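5-ketofructose reductase (PDB 7COK) probably catalyses the reversible reduction of 5-ketofructose to fructose with a nicotinamide cofactor, as a member of the shikimate dehydrogenase family. Local coordinates at residues R39-D44 with M60-F65; V211-L216 with T232-D237. All blocks are in the same frame, centred on the assembly; numbering follows the deposited sequence.

Contact 1 of 2, residues R39-D44 with M60-F65; sequences RYINCD and MEWVGF
W62 reaches the strand 39-44 with the far corner of its six-membered ring, where CH2 touches both I41 and C43, and CZ2 touches I41 as well. The apolar part of the contact is I41, whose CB lies 4.0 Å from W62 CH2, while CZ2 of the same ring is 4.2 Å from that CB. The approach is oblique, and the isoleucine meets the indole with its branch point, since the rest of its chain leads off along another course. A beta-branched residue suits the place because its bulk sits close to the strand. I41 also packs on I41 of the second subunit.

The sulfur contact comes at the ring's edge. C43 SG stands 4.0 Å from W62 CH2 and 5.4 Å from the centre of the six-membered ring, 85° off the ring normal. With SG beside the backbone N (chi1 -58°), this small, polarisable side chain meets the indole rim.

Strands 38-44 and 64-67 belong to the mixed sheet of the substrate-binding domain of the shikimate dehydrogenase family, and strand 9-15 runs between them. No hydrogen bond joins the two segments; instead W62, its indole long and flat enough, reaches across strand 9-15, packing on L10, and also touches A57 and I97.

E61, where helix 50-59 closes in a Schellman motif, pairs its carboxylate with R7 of its own chain and with K46 of the second subunit.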
loop_
_atom_site.group_PDB
_atom_site.type_symbol
_atom_site.label_atom_id
_atom_site.label_comp_id
_atom_site.label_asym_id
_atom_site.label_seq_id
_atom_site.Cartn_x
_atom_site.Cartn_y
_atom_site.Cartn_z
ATOM N N ARG A 39 0.755 7.419 1.146
ATOM C CA ARG A 39 1.754 6.388 0.893
ATOM C C ARG A 39 1.768 6.081 -0.590
ATOM O O ARG A 39 0.766 6.204 -1.261
ATOM C CB ARG A 39 1.389 5.130 1.665
ATOM C CG ARG A 39 1.270 5.340 3.172
ATOM C CD ARG A 39 0.974 4.046 3.889
ATOM N NE ARG A 39 2.208 3.277 3.996
ATOM C CZ ARG A 39 2.342 2.154 4.684
ATOM N NH1 ARG A 39 1.309 1.627 5.333
ATOM N NH2 ARG A 39 3.520 1.565 4.705
ATOM N N TYR A 40 2.926 5.632 -1.074
ATOM C CA TYR A 40 3.099 5.176 -2.443
ATOM C C TYR A 40 3.528 3.729 -2.362
ATOM O O TYR A 40 4.616 3.419 -1.852
ATOM C CB TYR A 40 4.182 6.010 -3.099
ATOM C CG TYR A 40 4.331 5.798 -4.604
ATOM C CD1 TYR A 40 5.086 4.734 -5.109
ATOM C CD2 TYR A 40 3.752 6.676 -5.510
ATOM C CE1 TYR A 40 5.257 4.562 -6.481
ATOM C CE2 TYR A 40 3.916 6.496 -6.879
ATOM C CZ TYR A 40 4.682 5.445 -7.349
ATOM O OH TYR A 40 4.857 5.275 -8.727
ATOM N N ILE A 41 2.693 2.842 -2.912
ATOM C CA ILE A 41 2.907 1.411 -2.854
ATOM C C ILE A 41 3.443 0.876 -4.193
ATOM O O ILE A 41 2.708 0.802 -5.183
ATOM C CB ILE A 41 1.602 0.663 -2.431
ATOM C CG1 ILE A 41 0.938 1.302 -1.174
ATOM C CG2 ILE A 41 1.865 -0.821 -2.261
ATOM C CD1 ILE A 41 1.829 1.530 0.031
ATOM N N ASN A 42 4.722 0.494 -4.198
ATOM C CA ASN A 42 5.409 0.021 -5.399
ATOM C C ASN A 42 5.193 -1.482 -5.556
ATOM O O ASN A 42 5.747 -2.298 -4.799
ATOM C CB ASN A 42 6.903 0.338 -5.253
ATOM C CG ASN A 42 7.705 0.025 -6.511
ATOM O OD1 ASN A 42 7.195 0.107 -7.612
ATOM N ND2 ASN A 42 8.991 -0.289 -6.336
ATOM N N CYS A 43 4.341 -1.848 -6.513
ATOM C CA CYS A 43 3.907 -3.247 -6.696
ATOM C C CYS A 43 4.493 -3.882 -7.938
ATOM O O CYS A 43 4.543 -3.265 -8.992
ATOM C CB CYS A 43 2.392 -3.316 -6.827
ATOM S SG CYS A 43 1.474 -2.626 -5.434
ATOM N N ASP A 44 4.907 -5.142 -7.794
ATOM C CA ASP A 44 5.370 -5.874 -8.933
ATOM C C ASP A 44 4.194 -6.654 -9.494
ATOM O O ASP A 44 3.762 -7.654 -8.919
ATOM C CB ASP A 44 6.534 -6.779 -8.566
ATOM C CG ASP A 44 7.355 -7.144 -9.750
ATOM O OD1 ASP A 44 6.848 -7.913 -10.582
ATOM O OD2 ASP A 44 8.490 -6.655 -9.870
ATOM N N MET A 60 -9.668 -1.061 -3.020
ATOM C CA MET A 60 -8.903 -0.642 -1.847
ATOM C C MET A 60 -8.947 0.855 -1.693
ATOM O O MET A 60 -8.315 1.389 -0.774
ATOM C CB MET A 60 -7.447 -1.089 -1.927
ATOM C CG MET A 60 -7.208 -2.573 -1.933
ATOM S SD MET A 60 -5.497 -2.932 -2.322
ATOM C CE MET A 60 -5.576 -4.696 -2.611
ATOM N N GLU A 61 -9.647 1.540 -2.609
ATOM C CA GLU A 61 -9.898 2.990 -2.518
ATOM C C GLU A 61 -8.619 3.845 -2.587
ATOM O O GLU A 61 -8.516 4.911 -1.974
ATOM C CB GLU A 61 -10.786 3.326 -1.299
ATOM C CG GLU A 61 -12.094 2.517 -1.366
ATOM C CD GLU A 61 -13.236 3.012 -0.499
ATOM O OE1 GLU A 61 -13.080 4.011 0.232
ATOM O OE2 GLU A 61 -14.319 2.379 -0.579
ATOM N N TRP A 62 -7.641 3.383 -3.359
ATOM C CA TRP A 62 -6.563 4.262 -3.794
ATOM C C TRP A 62 -7.092 5.487 -4.544
ATOM O O TRP A 62 -8.192 5.444 -5.123
ATOM C CB TRP A 62 -5.623 3.499 -4.712
ATOM C CG TRP A 62 -4.857 2.318 -4.108
ATOM C CD1 TRP A 62 -5.219 1.534 -3.037
ATOM C CD2 TRP A 62 -3.648 1.762 -4.619
ATOM N NE1 TRP A 62 -4.278 0.553 -2.820
ATOM C CE2 TRP A 62 -3.318 0.644 -3.788
ATOM C CE3 TRP A 62 -2.794 2.095 -5.695
ATOM C CZ2 TRP A 62 -2.167 -0.152 -4.000
ATOM C CZ3 TRP A 62 -1.643 1.306 -5.907
ATOM C CH2 TRP A 62 -1.345 0.188 -5.057
ATOM N N VAL A 63 -6.307 6.552 -4.571
ATOM C CA VAL A 63 -6.695 7.755 -5.311
ATOM C C VAL A 63 -5.993 7.876 -6.650
ATOM O O VAL A 63 -6.350 8.714 -7.488
ATOM C CB VAL A 63 -6.542 9.055 -4.485
ATOM C CG1 VAL A 63 -7.359 8.952 -3.194
ATOM C CG2 VAL A 63 -5.085 9.315 -4.182
ATOM N N GLY A 64 -4.985 7.037 -6.858
ATOM C CA GLY A 64 -4.229 7.050 -8.094
ATOM C C GLY A 64 -3.143 6.017 -8.107
ATOM O O GLY A 64 -2.796 5.463 -7.067
ATOM N N PHE A 65 -2.618 5.762 -9.303
ATOM C CA PHE A 65 -1.448 4.908 -9.445
ATOM C C PHE A 65 -0.728 5.206 -10.744
ATOM O O PHE A 65 -1.338 5.717 -11.662
ATOM C CB PHE A 65 -1.823 3.414 -9.366
ATOM C CG PHE A 65 -2.830 2.960 -10.396
ATOM C CD1 PHE A 65 -2.412 2.479 -11.654
ATOM C CD2 PHE A 65 -4.198 2.977 -10.098
ATOM C CE1 PHE A 65 -3.359 2.032 -12.596
ATOM C CE2 PHE A 65 -5.142 2.504 -11.031
ATOM C CZ PHE A 65 -4.723 2.046 -12.278
#

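Contact 2 of 2, residues V211-L216 with T232-D237; sequences VEMGSL and TRFLKD
The F234 ring is met obliquely by two side chains, M213 along its CD1-CE1 side and V211 at CE1, so neither is laid squarely over a face. M213 SD is 4.0 Å from F234 CE1 and 5.1 Å from the ring centre, 69° off the normal, a Met-aromatic contact. V211 CG2 adds a methyl group 4.2 Å from F234 CE1. Elsewhere the ring packs on L194, N196 and V222; a large aromatic suits this place, since it can touch both the loop and the strands 193-196 and 221-224.

The methionine chain is bent at chi2 (-55°) and chi3 (-83°), which brings its methyl against the first turn of the helix. There CE lies 3.7 Å from F234 O and 3.8 Å from D237 CB, touching backbone and side chain one turn apart. A flexible, unbranched thioether can follow such a bend. Were M213 an alanine, the thioether would be gone, and a gap is likely to open beside the F234 ring, leaving D237 CB without this apolar neighbour.

The contact joins a loop between strands 193-196 and 221-224 to helix 233-240 of the parallel, Rossmann-type sheet domain. T232 is the N-cap of that helix: its OG1 accepts from L235 N at 3.2 Å, and also bonds to D224.

On the loop side a short 3-10 turn is pinned by E212 O, which accepts from both S215 N and S215 OG; the hydroxyl OG donates to E212 O at 2.7 Å, in the carbonyl plane. Serine suits the position because its short side chain can reach back to that carbonyl and also bond to L187 N.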
loop_
_atom_site.group_PDB
_atom_site.type_symbol
_atom_site.label_atom_id
_atom_site.label_comp_id
_atom_site.label_asym_id
_atom_site.label_seq_id
_atom_site.Cartn_x
_atom_site.Cartn_y
_atom_site.Cartn_z
ATOM N N VAL A 211 26.382 14.465 -31.824
ATOM C CA VAL A 211 25.842 15.749 -32.266
ATOM C C VAL A 211 27.023 16.646 -32.549
ATOM O O VAL A 211 27.989 16.675 -31.768
ATOM C CB VAL A 211 25.010 16.410 -31.143
ATOM C CG1 VAL A 211 24.477 17.776 -31.558
ATOM C CG2 VAL A 211 23.861 15.507 -30.732
ATOM N N GLU A 212 26.946 17.378 -33.662
ATOM C CA GLU A 212 27.898 18.433 -33.947
ATOM C C GLU A 212 27.561 19.601 -33.020
ATOM O O GLU A 212 26.629 20.401 -33.271
ATOM C CB GLU A 212 27.832 18.840 -35.406
ATOM C CG GLU A 212 28.811 19.940 -35.754
ATOM C CD GLU A 212 28.734 20.302 -37.211
ATOM O OE1 GLU A 212 27.646 20.726 -37.638
ATOM O OE2 GLU A 212 29.755 20.161 -37.922
ATOM N N MET A 213 28.310 19.681 -31.924
ATOM C CA MET A 213 27.968 20.623 -30.871
ATOM C C MET A 213 28.157 22.056 -31.360
ATOM O O MET A 213 27.459 22.952 -30.914
ATOM C CB MET A 213 28.749 20.336 -29.584
ATOM C CG MET A 213 28.379 19.019 -28.875
ATOM S SD MET A 213 26.620 18.802 -28.468
ATOM C CE MET A 213 26.574 19.716 -26.924
ATOM N N GLY A 214 29.039 22.253 -32.345
ATOM C CA GLY A 214 29.226 23.587 -32.944
ATOM C C GLY A 214 28.048 24.111 -33.763
ATOM O O GLY A 214 28.055 25.266 -34.206
ATOM N N SER A 215 27.028 23.275 -33.974
ATOM C CA SER A 215 25.835 23.693 -34.701
ATOM C C SER A 215 24.839 24.379 -33.775
ATOM O O SER A 215 23.870 24.987 -34.238
ATOM C CB SER A 215 25.200 22.527 -35.496
ATOM O OG SER A 215 24.594 21.572 -34.651
ATOM N N LEU A 216 25.110 24.294 -32.473
ATOM C CA LEU A 216 24.307 24.989 -31.461
ATOM C C LEU A 216 24.662 26.453 -31.421
ATOM O O LEU A 216 25.840 26.803 -31.522
ATOM C CB LEU A 216 24.574 24.411 -30.074
ATOM C CG LEU A 216 23.964 23.072 -29.632
ATOM C CD1 LEU A 216 24.637 22.615 -28.352
ATOM C CD2 LEU A 216 22.488 23.238 -29.365
ATOM N N THR A 232 24.884 15.180 -17.600
ATOM C CA THR A 232 25.469 14.308 -18.613
ATOM C C THR A 232 26.590 15.046 -19.352
ATOM O O THR A 232 26.669 16.288 -19.294
ATOM C CB THR A 232 24.399 13.867 -19.639
ATOM O OG1 THR A 232 23.783 15.021 -20.241
ATOM C CG2 THR A 232 23.331 13.014 -18.955
ATOM N N ARG A 233 27.458 14.289 -20.025
ATOM C CA ARG A 233 28.468 14.887 -20.911
ATOM C C ARG A 233 27.839 15.871 -21.906
ATOM O O ARG A 233 28.341 16.971 -22.086
ATOM C CB ARG A 233 29.270 13.799 -21.632
ATOM C CG ARG A 233 30.286 14.304 -22.633
ATOM C CD ARG A 233 31.037 13.156 -23.288
ATOM N NE ARG A 233 31.760 13.603 -24.480
ATOM C CZ ARG A 233 32.046 12.840 -25.537
ATOM N NH1 ARG A 233 31.677 11.563 -25.580
ATOM N NH2 ARG A 233 32.711 13.359 -26.563
ATOM N N PHE A 234 26.756 15.445 -22.554
ATOM C CA PHE A 234 25.969 16.258 -23.465
ATOM C C PHE A 234 25.590 17.603 -22.851
ATOM O O PHE A 234 25.881 18.641 -23.438
ATOM C CB PHE A 234 24.750 15.434 -23.886
ATOM C CG PHE A 234 23.800 16.139 -24.791
ATOM C CD1 PHE A 234 24.187 16.526 -26.080
ATOM C CD2 PHE A 234 22.492 16.367 -24.383
ATOM C CE1 PHE A 234 23.282 17.152 -26.923
ATOM C CE2 PHE A 234 21.577 17.002 -25.223
ATOM C CZ PHE A 234 21.978 17.383 -26.511
ATOM N N LEU A 235 24.973 17.589 -21.659
ATOM C CA LEU A 235 24.648 18.857 -20.992
ATOM C C LEU A 235 25.849 19.678 -20.552
ATOM O O LEU A 235 25.804 20.912 -20.644
ATOM C CB LEU A 235 23.696 18.630 -19.826
ATOM C CG LEU A 235 22.290 18.138 -20.232
ATOM C CD1 LEU A 235 21.444 18.155 -18.973
ATOM C CD2 LEU A 235 21.595 18.906 -21.354
ATOM N N LYS A 236 26.909 19.002 -20.109
ATOM C CA LYS A 236 28.128 19.713 -19.684
ATOM C C LYS A 236 28.786 20.412 -20.857
ATOM O O LYS A 236 29.192 21.579 -20.733
ATOM C CB LYS A 236 29.107 18.779 -18.983
ATOM C CG LYS A 236 28.650 18.387 -17.592
ATOM C CD LYS A 236 29.547 17.320 -17.003
ATOM C CE LYS A 236 29.341 17.255 -15.502
ATOM N NZ LYS A 236 30.306 16.322 -14.870
ATOM N N ASP A 237 28.835 19.723 -21.999
ATOM C CA ASP A 237 29.327 20.304 -23.251
ATOM C C ASP A 237 28.484 21.500 -23.695
ATOM O O ASP A 237 29.036 22.538 -24.059
ATOM C CB ASP A 237 29.397 19.254 -24.373
ATOM C CG ASP A 237 30.409 18.141 -24.096
ATOM O OD1 ASP A 237 31.359 18.336 -23.308
ATOM O OD2 ASP A 237 30.240 17.050 -24.682
#

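Both segments of contact 1 come earlier in the chain than those of contact 2, and the centres of the two contacts lie 40 Å apart on opposite sides of the chain's centre, with nearest atoms about 22 Å from each other. They share no strand or helix. Contact 1 lies in the substrate-binding domain, on strand 38-44 and on the run leading into strand 64-67 of its mixed sheet, at the interface with the second subunit. Residues 211-216 and 232-237 belong instead to the domain with the parallel sheet, and no other chain of the assembly touches them. The pair thus samples the two-domain architecture of the family, in which the Rossmann-type domain is expected to bind the nicotinamide cofactor.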